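Local structure of GAF domain/HD domain protein (Geobacter sulfurreducens, 3EEA) at residues 34-39 / 122-127; 72-77 / 94-99; 77-82 / 118-123; 112-117 / 149-154. The protein is of unknown function, this chain being the GAF domain of a longer GAF/HD-type protein for which a phosphatase activity is only tentatively inferred. All blocks are in the same frame, centred on the assembly; numbering follows the deposited sequence.

Contact 1: 34-39 / 122-127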
loop_
_atom_site.group_PDB
_atom_site.type_symbol
_atom_site.label_atom_id
_atom_site.label_comp_id
_atom_site.label_asym_id
_atom_site.label_seq_id
_atom_site.Cartn_x
_atom_site.Cartn_y
_atom_site.Cartn_z
ATOM N N ILE A 34 -0.376 -15.983 3.678
ATOM C CA ILE A 34 0.126 -14.917 4.544
ATOM C C ILE A 34 -0.446 -15.110 5.941
ATOM O O ILE A 34 -1.631 -15.427 6.100
ATOM C CB ILE A 34 -0.290 -13.497 4.035
ATOM C CG1 ILE A 34 0.081 -13.373 2.563
ATOM C CG2 ILE A 34 0.318 -12.404 4.946
ATOM C CD1 ILE A 34 -0.165 -11.981 1.891
ATOM N N ALA A 35 0.415 -15.012 6.946
ATOM C CA ALA A 35 0.035 -15.186 8.328
ATOM C C ALA A 35 0.571 -14.000 9.143
ATOM O O ALA A 35 1.787 -13.779 9.158
ATOM C CB ALA A 35 0.593 -16.505 8.864
ATOM N N VAL A 36 -0.318 -13.253 9.808
ATOM C CA VAL A 36 0.046 -12.057 10.517
ATOM C C VAL A 36 -0.139 -12.288 11.993
ATOM O O VAL A 36 -1.166 -12.831 12.401
ATOM C CB VAL A 36 -0.820 -10.809 10.074
ATOM C CG1 VAL A 36 -0.343 -9.544 10.867
ATOM C CG2 VAL A 36 -0.774 -10.659 8.561
ATOM N N TYR A 37 0.851 -11.864 12.771
ATOM C CA TYR A 37 0.861 -11.952 14.218
ATOM C C TYR A 37 1.182 -10.611 14.871
ATOM O O TYR A 37 1.943 -9.788 14.311
ATOM C CB TYR A 37 1.981 -12.878 14.650
ATOM C CG TYR A 37 1.794 -14.322 14.264
ATOM C CD1 TYR A 37 1.392 -15.292 15.211
ATOM C CD2 TYR A 37 2.010 -14.736 12.956
ATOM C CE1 TYR A 37 1.203 -16.612 14.832
ATOM C CE2 TYR A 37 1.874 -16.068 12.598
ATOM C CZ TYR A 37 1.465 -16.990 13.525
ATOM O OH TYR A 37 1.306 -18.285 13.127
ATOM N N PHE A 38 0.658 -10.394 16.079
ATOM C CA PHE A 38 1.070 -9.253 16.862
ATOM C C PHE A 38 1.969 -9.674 18.008
ATOM O O PHE A 38 1.808 -10.767 18.555
ATOM C CB PHE A 38 -0.143 -8.517 17.391
ATOM C CG PHE A 38 -0.904 -7.765 16.347
ATOM C CD1 PHE A 38 -0.246 -6.905 15.467
ATOM C CD2 PHE A 38 -2.273 -7.878 16.259
ATOM C CE1 PHE A 38 -0.952 -6.205 14.514
ATOM C CE2 PHE A 38 -3.006 -7.159 15.301
ATOM C CZ PHE A 38 -2.349 -6.328 14.434
ATOM N N PHE A 39 2.897 -8.804 18.377
ATOM C CA PHE A 39 3.801 -9.099 19.492
ATOM C C PHE A 39 3.132 -8.634 20.777
ATOM O O PHE A 39 2.736 -7.464 20.878
ATOM C CB PHE A 39 5.129 -8.413 19.335
ATOM C CG PHE A 39 6.168 -8.885 20.339
ATOM C CD1 PHE A 39 6.590 -10.189 20.349
ATOM C CD2 PHE A 39 6.707 -8.006 21.259
ATOM C CE1 PHE A 39 7.563 -10.628 21.255
ATOM C CE2 PHE A 39 7.667 -8.440 22.178
ATOM C CZ PHE A 39 8.088 -9.762 22.160
ATOM N N GLY A 122 4.933 -6.808 15.751
ATOM C CA GLY A 122 4.257 -7.905 15.081
ATOM C C GLY A 122 5.130 -8.484 13.992
ATOM O O GLY A 122 6.336 -8.141 13.863
ATOM N N ALA A 123 4.579 -9.419 13.239
ATOM C CA ALA A 123 5.338 -10.074 12.181
ATOM C C ALA A 123 4.379 -10.518 11.061
ATOM O O ALA A 123 3.264 -10.878 11.343
ATOM C CB ALA A 123 6.133 -11.254 12.724
ATOM N N VAL A 124 4.839 -10.482 9.827
ATOM C CA VAL A 124 4.087 -10.985 8.665
ATOM C C VAL A 124 4.916 -12.098 8.057
ATOM O O VAL A 124 6.087 -11.873 7.672
ATOM C CB VAL A 124 3.849 -9.873 7.622
ATOM C CG1 VAL A 124 3.108 -10.397 6.375
ATOM C CG2 VAL A 124 3.075 -8.716 8.255
ATOM N N PHE A 125 4.340 -13.288 7.964
ATOM C CA PHE A 125 4.990 -14.397 7.282
ATOM C C PHE A 125 4.274 -14.688 5.952
ATOM O O PHE A 125 3.030 -14.696 5.881
ATOM C CB PHE A 125 4.950 -15.601 8.146
ATOM C CG PHE A 125 5.569 -15.391 9.519
ATOM C CD1 PHE A 125 6.931 -15.508 9.692
ATOM C CD2 PHE A 125 4.784 -15.008 10.609
ATOM C CE1 PHE A 125 7.501 -15.313 10.960
ATOM C CE2 PHE A 125 5.338 -14.812 11.882
ATOM C CZ PHE A 125 6.703 -14.939 12.043
ATOM N N MET A 126 5.052 -14.878 4.912
ATOM C CA MET A 126 4.540 -15.114 3.553
ATOM C C MET A 126 5.213 -16.361 3.053
ATOM O O MET A 126 6.380 -16.567 3.332
ATOM C CB MET A 126 4.854 -13.939 2.658
ATOM C CG MET A 126 4.056 -12.661 3.127
ATOM S SD MET A 126 4.375 -11.234 2.116
ATOM C CE MET A 126 3.677 -11.673 0.583
ATOM N N ALA A 127 4.446 -17.213 2.368
ATOM C CA ALA A 127 4.940 -18.513 1.948
ATOM C C ALA A 127 4.551 -18.771 0.507
ATOM O O ALA A 127 3.473 -18.379 0.072
ATOM C CB ALA A 127 4.345 -19.639 2.851
#
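The middle of the antiparallel GAF sheet is built here, where strand 34-39 runs against strand 122-127 and Ala-35 and Tyr-37 form hydrogen-bonded pairs with Phe-125 and Ala-123. Each pair closes two bonds: Ala-35 N gives its hydrogen to Phe-125 O at 2.8 Å and Phe-125 N returns one to Ala-35 O, while Ala-123 N reaches Tyr-37 O at 2.9 Å and Tyr-37 N answers to Ala-123 O. Beyond Tyr-37 and Ala-123, at the non-hydrogen-bonded pair Phe-38 with Gly-122, the CA atoms come to 3.9 Å, an approach helped by the absence of a side chain on Gly-122. Side chains alternate between two faces. On one, the ring of Tyr-37 meets Phe-125 with planes 84° apart, the two side chains crossing at about a right angle; its CD2 arrives at the edge of the phenylalanine ring, in that ring's plane, 3.5 Å from CE2. This face lines the pocket holding a polyether, PG6, probably from the crystallisation liquor. On the other, Ile-34 lies alongside Val-124, CG2 to CG1 at 3.7 Å, and alongside Met-126; Ile-34 packs on helix 14-28, and Val-124 and Met-126 on helix 137-158. Backbone polarity is thus largely spent within the sheet, so that one face can be apolar against helices while the other offers aromatic walls to a ligand.

Contact 2: 72-77 / 94-99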
loop_
_atom_site.group_PDB
_atom_site.type_symbol
_atom_site.label_atom_id
_atom_site.label_comp_id
_atom_site.label_asym_id
_atom_site.label_seq_id
_atom_site.Cartn_x
_atom_site.Cartn_y
_atom_site.Cartn_z
ATOM N N ILE A 72 11.856 -20.605 19.248
ATOM C CA ILE A 72 12.019 -20.622 17.821
ATOM C C ILE A 72 13.161 -19.689 17.451
ATOM O O ILE A 72 12.954 -18.471 17.314
ATOM C CB ILE A 72 10.698 -20.187 17.095
ATOM C CG1 ILE A 72 9.541 -21.019 17.589
ATOM C CG2 ILE A 72 10.866 -20.375 15.571
ATOM C CD1 ILE A 72 8.170 -20.533 17.121
ATOM N N PRO A 73 14.378 -20.235 17.264
ATOM C CA PRO A 73 15.537 -19.354 17.001
ATOM C C PRO A 73 15.396 -18.334 15.857
ATOM O O PRO A 73 15.868 -17.199 15.994
ATOM C CB PRO A 73 16.683 -20.337 16.725
ATOM C CG PRO A 73 16.343 -21.560 17.547
ATOM C CD PRO A 73 14.788 -21.639 17.478
ATOM N N LEU A 74 14.747 -18.699 14.750
ATOM C CA LEU A 74 14.516 -17.741 13.649
ATOM C C LEU A 74 13.822 -16.472 14.129
ATOM O O LEU A 74 14.127 -15.332 13.668
ATOM C CB LEU A 74 13.645 -18.367 12.555
ATOM C CG LEU A 74 13.493 -17.602 11.233
ATOM C CD1 LEU A 74 14.714 -17.800 10.362
ATOM C CD2 LEU A 74 12.227 -18.026 10.479
ATOM N N LEU A 75 12.868 -16.675 15.032
ATOM C CA LEU A 75 12.023 -15.614 15.519
ATOM C C LEU A 75 12.771 -14.791 16.498
ATOM O O LEU A 75 12.599 -13.568 16.557
ATOM C CB LEU A 75 10.794 -16.198 16.197
ATOM C CG LEU A 75 9.536 -15.345 16.218
ATOM C CD1 LEU A 75 9.199 -14.796 14.822
ATOM C CD2 LEU A 75 8.370 -16.141 16.814
ATOM N N LYS A 76 13.597 -15.438 17.309
ATOM C CA LYS A 76 14.422 -14.670 18.221
ATOM C C LYS A 76 15.379 -13.777 17.437
ATOM O O LYS A 76 15.611 -12.643 17.820
ATOM C CB LYS A 76 15.179 -15.555 19.193
ATOM C CG LYS A 76 15.960 -14.771 20.212
ATOM C CD LYS A 76 16.459 -15.667 21.325
ATOM C CE LYS A 76 17.627 -15.034 22.009
ATOM N NZ LYS A 76 18.915 -15.255 21.241
ATOM N N SER A 77 15.957 -14.303 16.358
ATOM C CA SER A 77 16.850 -13.510 15.490
ATOM C C SER A 77 16.150 -12.366 14.819
ATOM O O SER A 77 16.677 -11.217 14.775
ATOM C CB SER A 77 17.489 -14.408 14.415
ATOM O OG SER A 77 18.373 -15.316 15.099
ATOM N N ASP A 94 17.644 -25.864 11.249
ATOM C CA ASP A 94 17.763 -25.928 12.705
ATOM C C ASP A 94 17.154 -24.682 13.388
ATOM O O ASP A 94 16.992 -24.665 14.604
ATOM C CB ASP A 94 19.244 -26.005 13.087
ATOM C CG ASP A 94 19.943 -24.664 12.929
ATOM O OD1 ASP A 94 20.815 -24.517 12.044
ATOM O OD2 ASP A 94 19.588 -23.719 13.669
ATOM N N LEU A 95 16.854 -23.634 12.627
ATOM C CA LEU A 95 16.300 -22.393 13.211
ATOM C C LEU A 95 14.800 -22.468 13.552
ATOM O O LEU A 95 14.194 -21.495 14.043
ATOM C CB LEU A 95 16.498 -21.222 12.249
ATOM C CG LEU A 95 17.869 -20.981 11.642
ATOM C CD1 LEU A 95 17.905 -19.512 11.230
ATOM C CD2 LEU A 95 19.035 -21.348 12.573
ATOM N N LEU A 96 14.207 -23.615 13.248
ATOM C CA LEU A 96 12.827 -23.877 13.527
ATOM C C LEU A 96 12.727 -25.030 14.533
ATOM O O LEU A 96 13.667 -25.769 14.754
ATOM C CB LEU A 96 12.125 -24.279 12.230
ATOM C CG LEU A 96 11.565 -23.207 11.295
ATOM C CD1 LEU A 96 12.018 -21.845 11.664
ATOM C CD2 LEU A 96 11.937 -23.547 9.905
ATOM N N THR A 97 11.558 -25.132 15.115
ATOM C CA THR A 97 11.060 -26.283 15.825
ATOM C C THR A 97 10.882 -27.536 14.895
ATOM O O THR A 97 10.589 -27.400 13.697
ATOM C CB THR A 97 9.703 -25.803 16.410
ATOM O OG1 THR A 97 9.889 -25.402 17.772
ATOM C CG2 THR A 97 8.666 -26.817 16.305
ATOM N N PRO A 98 11.055 -28.772 15.438
ATOM C CA PRO A 98 10.665 -29.957 14.659
ATOM C C PRO A 98 9.249 -29.869 14.085
ATOM O O PRO A 98 9.044 -30.184 12.909
ATOM C CB PRO A 98 10.746 -31.088 15.697
ATOM C CG PRO A 98 11.848 -30.656 16.608
ATOM C CD PRO A 98 11.815 -29.147 16.650
ATOM N N LYS A 99 8.286 -29.457 14.912
ATOM C CA LYS A 99 6.906 -29.240 14.455
ATOM C C LYS A 99 6.879 -28.322 13.207
ATOM O O LYS A 99 6.224 -28.651 12.198
ATOM C CB LYS A 99 6.023 -28.683 15.598
ATOM C CG LYS A 99 4.650 -28.111 15.160
ATOM C CD LYS A 99 3.536 -28.150 16.237
ATOM C CE LYS A 99 3.894 -27.464 17.594
ATOM N NZ LYS A 99 3.893 -25.947 17.571
#
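Leu-74 swings its CG anti to the backbone N (chi1 -170°), Leu-95 has its own CG anti to the carbonyl carbon (chi1 -49°), and the two side chains cross at about a right angle with their CD1 atoms 3.7 Å apart. Leu-96 approaches differently: it lies beside Leu-74 and points the same way, with its CD1 3.9 Å from Leu-74 CB. The same methyl also comes within 4.3 Å of Ile-72 CG2. The polar link is one backbone bond, from Leu-74 N to Leu-95 O at 2.9 Å, with an N-H...O angle of 161° and the donor in the carbonyl plane on a lone pair.

That bond belongs to a helix start. Ile-72 is the N-cap of helix 73-81, and its carbonyl takes the amides of Leu-75 and Lys-76. Leu-74 N lies in the first turn, where an amide has no preceding helical carbonyl to use, and the loop leading to helix 98-103 supplies Leu-95 O instead. Pro-73, which has no hydrogen to give, rests its CD 3.5 Å from that same oxygen. Ile-72, Leu-74 and Leu-96 all belong to the pocket occupied by PG6, and Leu-85 and Leu-87 of strand 85-87 pack against Leu-74 from the sheet.

Contact 3: 77-82 / 118-123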
loop_
_atom_site.group_PDB
_atom_site.type_symbol
_atom_site.label_atom_id
_atom_site.label_comp_id
_atom_site.label_asym_id
_atom_site.label_seq_id
_atom_site.Cartn_x
_atom_site.Cartn_y
_atom_site.Cartn_z
ATOM N N SER A 77 15.957 -14.303 16.358
ATOM C CA SER A 77 16.850 -13.510 15.490
ATOM C C SER A 77 16.150 -12.366 14.819
ATOM O O SER A 77 16.677 -11.217 14.775
ATOM C CB SER A 77 17.489 -14.408 14.415
ATOM O OG SER A 77 18.373 -15.316 15.099
ATOM N N MET A 78 14.981 -12.651 14.255
ATOM C CA MET A 78 14.183 -11.573 13.615
ATOM C C MET A 78 13.946 -10.447 14.634
ATOM O O MET A 78 14.105 -9.257 14.331
ATOM C CB MET A 78 12.814 -12.131 13.143
ATOM C CG MET A 78 11.963 -11.178 12.291
ATOM S SD MET A 78 10.174 -11.637 12.187
ATOM C CE MET A 78 9.649 -11.248 13.880
ATOM N N LEU A 79 13.480 -10.817 15.824
ATOM C CA LEU A 79 13.174 -9.869 16.877
ATOM C C LEU A 79 14.385 -9.042 17.371
ATOM O O LEU A 79 14.293 -7.794 17.493
ATOM C CB LEU A 79 12.546 -10.604 18.041
ATOM C CG LEU A 79 12.069 -9.820 19.249
ATOM C CD1 LEU A 79 10.818 -9.039 18.818
ATOM C CD2 LEU A 79 11.737 -10.764 20.481
ATOM N N ARG A 80 15.507 -9.723 17.625
ATOM C CA ARG A 80 16.709 -9.076 18.122
ATOM C C ARG A 80 17.286 -8.079 17.099
ATOM O O ARG A 80 17.685 -6.958 17.461
ATOM C CB ARG A 80 17.783 -10.122 18.442
ATOM C CG ARG A 80 17.536 -10.936 19.661
ATOM C CD ARG A 80 18.096 -10.233 20.858
ATOM N NE ARG A 80 17.963 -10.998 22.086
ATOM C CZ ARG A 80 16.982 -10.898 22.966
ATOM N NH1 ARG A 80 15.944 -10.097 22.753
ATOM N NH2 ARG A 80 17.026 -11.647 24.064
ATOM N N LYS A 81 17.309 -8.483 15.832
ATOM C CA LYS A 81 17.897 -7.671 14.770
ATOM C C LYS A 81 16.889 -6.693 14.193
ATOM O O LYS A 81 17.275 -5.772 13.502
ATOM C CB LYS A 81 18.369 -8.548 13.609
ATOM C CG LYS A 81 19.557 -9.426 13.892
ATOM C CD LYS A 81 19.620 -10.565 12.836
ATOM C CE LYS A 81 20.935 -11.375 12.879
ATOM N NZ LYS A 81 21.361 -11.717 14.254
ATOM N N ARG A 82 15.586 -6.905 14.429
ATOM C CA ARG A 82 14.538 -6.073 13.821
ATOM C C ARG A 82 14.663 -6.096 12.317
ATOM O O ARG A 82 14.513 -5.040 11.708
ATOM C CB ARG A 82 14.671 -4.583 14.169
ATOM C CG ARG A 82 14.046 -4.165 15.362
ATOM C CD ARG A 82 14.855 -4.560 16.493
ATOM N NE ARG A 82 14.598 -3.611 17.552
ATOM C CZ ARG A 82 15.215 -3.624 18.720
ATOM N NH1 ARG A 82 16.118 -4.550 18.996
ATOM N NH2 ARG A 82 14.924 -2.702 19.607
ATOM N N THR A 118 12.046 1.934 16.374
ATOM C CA THR A 118 13.013 0.887 16.745
ATOM C C THR A 118 12.383 -0.397 17.279
ATOM O O THR A 118 13.115 -1.329 17.654
ATOM C CB THR A 118 13.948 1.413 17.857
ATOM O OG1 THR A 118 13.190 1.586 19.056
ATOM C CG2 THR A 118 14.583 2.745 17.446
ATOM N N GLN A 119 11.050 -0.406 17.382
ATOM C CA GLN A 119 10.307 -1.438 18.076
ATOM C C GLN A 119 9.573 -2.419 17.135
ATOM O O GLN A 119 8.981 -1.996 16.156
ATOM C CB GLN A 119 9.279 -0.757 18.957
ATOM C CG GLN A 119 9.948 0.090 20.054
ATOM C CD GLN A 119 10.813 -0.773 20.961
ATOM O OE1 GLN A 119 12.061 -0.731 20.909
ATOM N NE2 GLN A 119 10.158 -1.590 21.783
ATOM N N VAL A 120 9.590 -3.710 17.494
ATOM C CA VAL A 120 8.884 -4.770 16.747
ATOM C C VAL A 120 7.536 -4.923 17.414
ATOM O O VAL A 120 7.486 -5.207 18.632
ATOM C CB VAL A 120 9.655 -6.108 16.749
ATOM C CG1 VAL A 120 8.848 -7.245 16.065
ATOM C CG2 VAL A 120 11.003 -5.971 16.107
ATOM N N ILE A 121 6.448 -4.702 16.661
ATOM C CA ILE A 121 5.084 -4.838 17.154
ATOM C C ILE A 121 4.297 -6.028 16.612
ATOM O O ILE A 121 3.146 -6.264 17.011
ATOM C CB ILE A 121 4.245 -3.564 16.919
ATOM C CG1 ILE A 121 3.974 -3.298 15.427
ATOM C CG2 ILE A 121 4.947 -2.342 17.526
ATOM C CD1 ILE A 121 2.970 -2.170 15.234
ATOM N N GLY A 122 4.933 -6.808 15.751
ATOM C CA GLY A 122 4.257 -7.905 15.081
ATOM C C GLY A 122 5.130 -8.484 13.992
ATOM O O GLY A 122 6.336 -8.141 13.863
ATOM N N ALA A 123 4.579 -9.419 13.239
ATOM C CA ALA A 123 5.338 -10.074 12.181
ATOM C C ALA A 123 4.379 -10.518 11.061
ATOM O O ALA A 123 3.264 -10.878 11.343
ATOM C CB ALA A 123 6.133 -11.254 12.724
#
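Val-120 and Ala-123 give strand 119-123 its apolar footing against the end of helix 73-81, while Arg-82, just after that helix, holds the solvent side. In the packed part, Met-78 extends from the helix with CG anti to the backbone N (chi1 -172°) and bends at chi3, which sets CE 3.7 Å from Ala-123 CB. One residue on, Leu-79 brings CD1 to Val-120 CB at 3.8 Å, equally close to CG1 of the valine. The other valine branch, CG2, is met by the aliphatic part of Arg-82, whose CG stands 3.6 Å away.

Toward solvent the contact turns polar and relies on one long side chain. Arg-82, leaving the helix with positive phi, bends at chi2 and grips Thr-118 O side-on with two nitrogens: NE at 2.7 Å and NH2 at 3.0 Å, the oxygen lying almost in the guanidinium plane. The NH2 bond is the more bent, at 137° against 155° for NE. On the far side of the group, NH1 reaches back to Arg-80 O at 3.3 Å, which should limit rotation of the guanidinium. Gln-119 merely runs alongside, its amide plane steeply turned from the guanidinium, and its OE1 is engaged by Thr-118 OG1.

Helix 73-81 thus lies over one face of the sheet, where Met-78 also touches Ala-111 and Pro-113 of strand 107-116 and Phe-46 of strand 46-52.

Contact 4: 112-117 / 149-154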
loop_
_atom_site.group_PDB
_atom_site.type_symbol
_atom_site.label_atom_id
_atom_site.label_comp_id
_atom_site.label_asym_id
_atom_site.label_seq_id
_atom_site.Cartn_x
_atom_site.Cartn_y
_atom_site.Cartn_z
ATOM N N VAL A 112 8.818 -11.069 7.920
ATOM C CA VAL A 112 9.006 -9.632 7.907
ATOM C C VAL A 112 8.460 -9.031 9.211
ATOM O O VAL A 112 7.240 -9.079 9.488
ATOM C CB VAL A 112 8.341 -8.965 6.713
ATOM C CG1 VAL A 112 8.588 -7.457 6.753
ATOM C CG2 VAL A 112 8.880 -9.564 5.396
ATOM N N PRO A 113 9.358 -8.434 10.017
ATOM C CA PRO A 113 8.876 -7.872 11.280
ATOM C C PRO A 113 8.108 -6.613 11.001
ATOM O O PRO A 113 8.448 -5.897 10.051
ATOM C CB PRO A 113 10.144 -7.523 12.060
ATOM C CG PRO A 113 11.219 -7.458 11.080
ATOM C CD PRO A 113 10.828 -8.376 9.894
ATOM N N MET A 114 7.063 -6.371 11.789
ATOM C CA MET A 114 6.345 -5.066 11.763
ATOM C C MET A 114 7.105 -4.159 12.730
ATOM O O MET A 114 7.086 -4.361 13.944
ATOM C CB MET A 114 4.885 -5.240 12.186
ATOM C CG MET A 114 4.067 -6.204 11.338
ATOM S SD MET A 114 2.317 -6.441 11.950
ATOM C CE MET A 114 1.944 -4.752 12.282
ATOM N N VAL A 115 7.833 -3.194 12.182
ATOM C CA VAL A 115 8.696 -2.342 12.960
ATOM C C VAL A 115 8.220 -0.882 12.842
ATOM O O VAL A 115 7.919 -0.365 11.724
ATOM C CB VAL A 115 10.127 -2.409 12.408
ATOM C CG1 VAL A 115 11.036 -1.452 13.159
ATOM C CG2 VAL A 115 10.660 -3.826 12.456
ATOM N N VAL A 116 8.112 -0.255 13.991
ATOM C CA VAL A 116 7.810 1.160 14.079
ATOM C C VAL A 116 8.876 1.783 14.921
ATOM O O VAL A 116 9.039 1.449 16.133
ATOM C CB VAL A 116 6.424 1.401 14.693
ATOM C CG1 VAL A 116 6.110 2.912 14.830
ATOM C CG2 VAL A 116 5.430 0.772 13.793
ATOM N N ARG A 117 9.629 2.632 14.221
ATOM C CA ARG A 117 10.838 3.245 14.704
ATOM C C ARG A 117 11.754 2.103 15.094
ATOM O O ARG A 117 12.129 1.318 14.197
ATOM C CB ARG A 117 10.516 4.262 15.796
ATOM C CG ARG A 117 10.081 5.558 15.105
ATOM C CD ARG A 117 9.280 6.497 15.964
ATOM N NE ARG A 117 9.067 7.726 15.192
ATOM C CZ ARG A 117 8.093 8.609 15.402
ATOM N NH1 ARG A 117 7.207 8.430 16.377
ATOM N NH2 ARG A 117 8.010 9.684 14.624
ATOM N N HIS A 149 4.293 0.539 6.301
ATOM C CA HIS A 149 3.176 1.437 6.334
ATOM C C HIS A 149 2.067 1.003 7.300
ATOM O O HIS A 149 1.529 1.830 8.073
ATOM C CB HIS A 149 2.584 1.616 4.942
ATOM C CG HIS A 149 3.541 2.133 3.938
ATOM N ND1 HIS A 149 3.308 2.022 2.581
ATOM C CD2 HIS A 149 4.760 2.701 4.074
ATOM C CE1 HIS A 149 4.350 2.505 1.931
ATOM N NE2 HIS A 149 5.236 2.935 2.804
ATOM N N ALA A 150 1.686 -0.286 7.218
ATOM C CA ALA A 150 0.653 -0.851 8.058
ATOM C C ALA A 150 1.070 -0.810 9.501
ATOM O O ALA A 150 0.232 -0.480 10.390
ATOM C CB ALA A 150 0.289 -2.348 7.618
ATOM N N ALA A 151 2.350 -1.095 9.795
ATOM C CA ALA A 151 2.840 -1.069 11.150
ATOM C C ALA A 151 2.692 0.311 11.784
ATOM O O ALA A 151 2.292 0.419 12.954
ATOM C CB ALA A 151 4.346 -1.544 11.230
ATOM N N LEU A 152 2.986 1.367 11.036
ATOM C CA LEU A 152 2.901 2.720 11.562
ATOM C C LEU A 152 1.445 3.095 11.920
ATOM O O LEU A 152 1.128 3.662 13.013
ATOM C CB LEU A 152 3.444 3.669 10.506
ATOM C CG LEU A 152 3.375 5.144 10.746
ATOM C CD1 LEU A 152 4.089 5.476 12.065
ATOM C CD2 LEU A 152 4.142 5.781 9.490
ATOM N N VAL A 153 0.556 2.729 11.017
ATOM C CA VAL A 153 -0.879 2.937 11.214
ATOM C C VAL A 153 -1.369 2.191 12.457
ATOM O O VAL A 153 -2.079 2.785 13.307
ATOM C CB VAL A 153 -1.716 2.507 9.986
ATOM C CG1 VAL A 153 -3.248 2.626 10.313
ATOM C CG2 VAL A 153 -1.421 3.429 8.746
ATOM N N VAL A 154 -1.040 0.909 12.534
ATOM C CA VAL A 154 -1.466 0.026 13.659
ATOM C C VAL A 154 -0.923 0.574 14.961
ATOM O O VAL A 154 -1.648 0.667 15.960
ATOM C CB VAL A 154 -1.058 -1.457 13.455
ATOM C CG1 VAL A 154 -1.310 -2.284 14.782
ATOM C CG2 VAL A 154 -1.901 -2.062 12.297
#
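Ala-151, Val-116 and Met-114 carry nearly the whole of this strand-on-helix contact, in which helix 149-154 crosses strand 112-116 at -51° with the axes 7.1 Å apart at their closest. Such a short separation suits the small side chain that the helix presents at the crossing. Ala-151, with the largest buried surface of the three, points its CB toward the strand, where it meets two residues of alternate positions and the backbone between them: Met-114 CB at 3.9 Å, Val-116 CG2 at 3.6 Å and Val-115 O at 3.8 Å.

Val-116 reaches the helix by its CG2 branch, which is anti to the carbonyl carbon because CG1 takes the place anti to the backbone N (chi1 178°). That methyl rests 3.3 Å from Ala-151 O, so it touches the helix backbone as well as its side chains. The CG1 of Val-116 faces Leu-152 instead, 4.3 Å from CD1 of that leucine, a looser touch.

Met-114 approaches from the other end of the crossing. A bend at chi3 (44°) folds its CE back to 4.0 Å from Ala-151 CA, and the side chain also meets Val-147 farther back along the helix and Phe-38 of strand 33-39, one strand further across the sheet.

On its other sides the helix packs on helix 14-28, and Leu-152 touches Met-157 of the second subunit, where the two His-149 rings also meet. With carbon surfaces doing the work across the crossing, the fit depends on shape, a small residue set between two larger ones, rather than on directed polar bonds.

Overall arrangement
Contact 1 is the buried centre of the domain, and its backbone bonds tie two strands of the sheet. Contacts 3 and 4 reach that sheet from helices and are only partly buried: contact 3 shares Gly-122 and Ala-123 with contact 1 and mixes methyl packing with an arginine clasp at the surface, whereas contact 4 is almost purely apolar and borders the second subunit. Strands 107-116 and 119-129 join these two, Ile-121 N standing 2.8 Å from Met-114 O. Contact 2 is the most peripheral, about 22 Å from contact 4 between centres, yet it shares helix 73-81 with contact 3 and, with contact 1, supplies walls of the PG6 pocket.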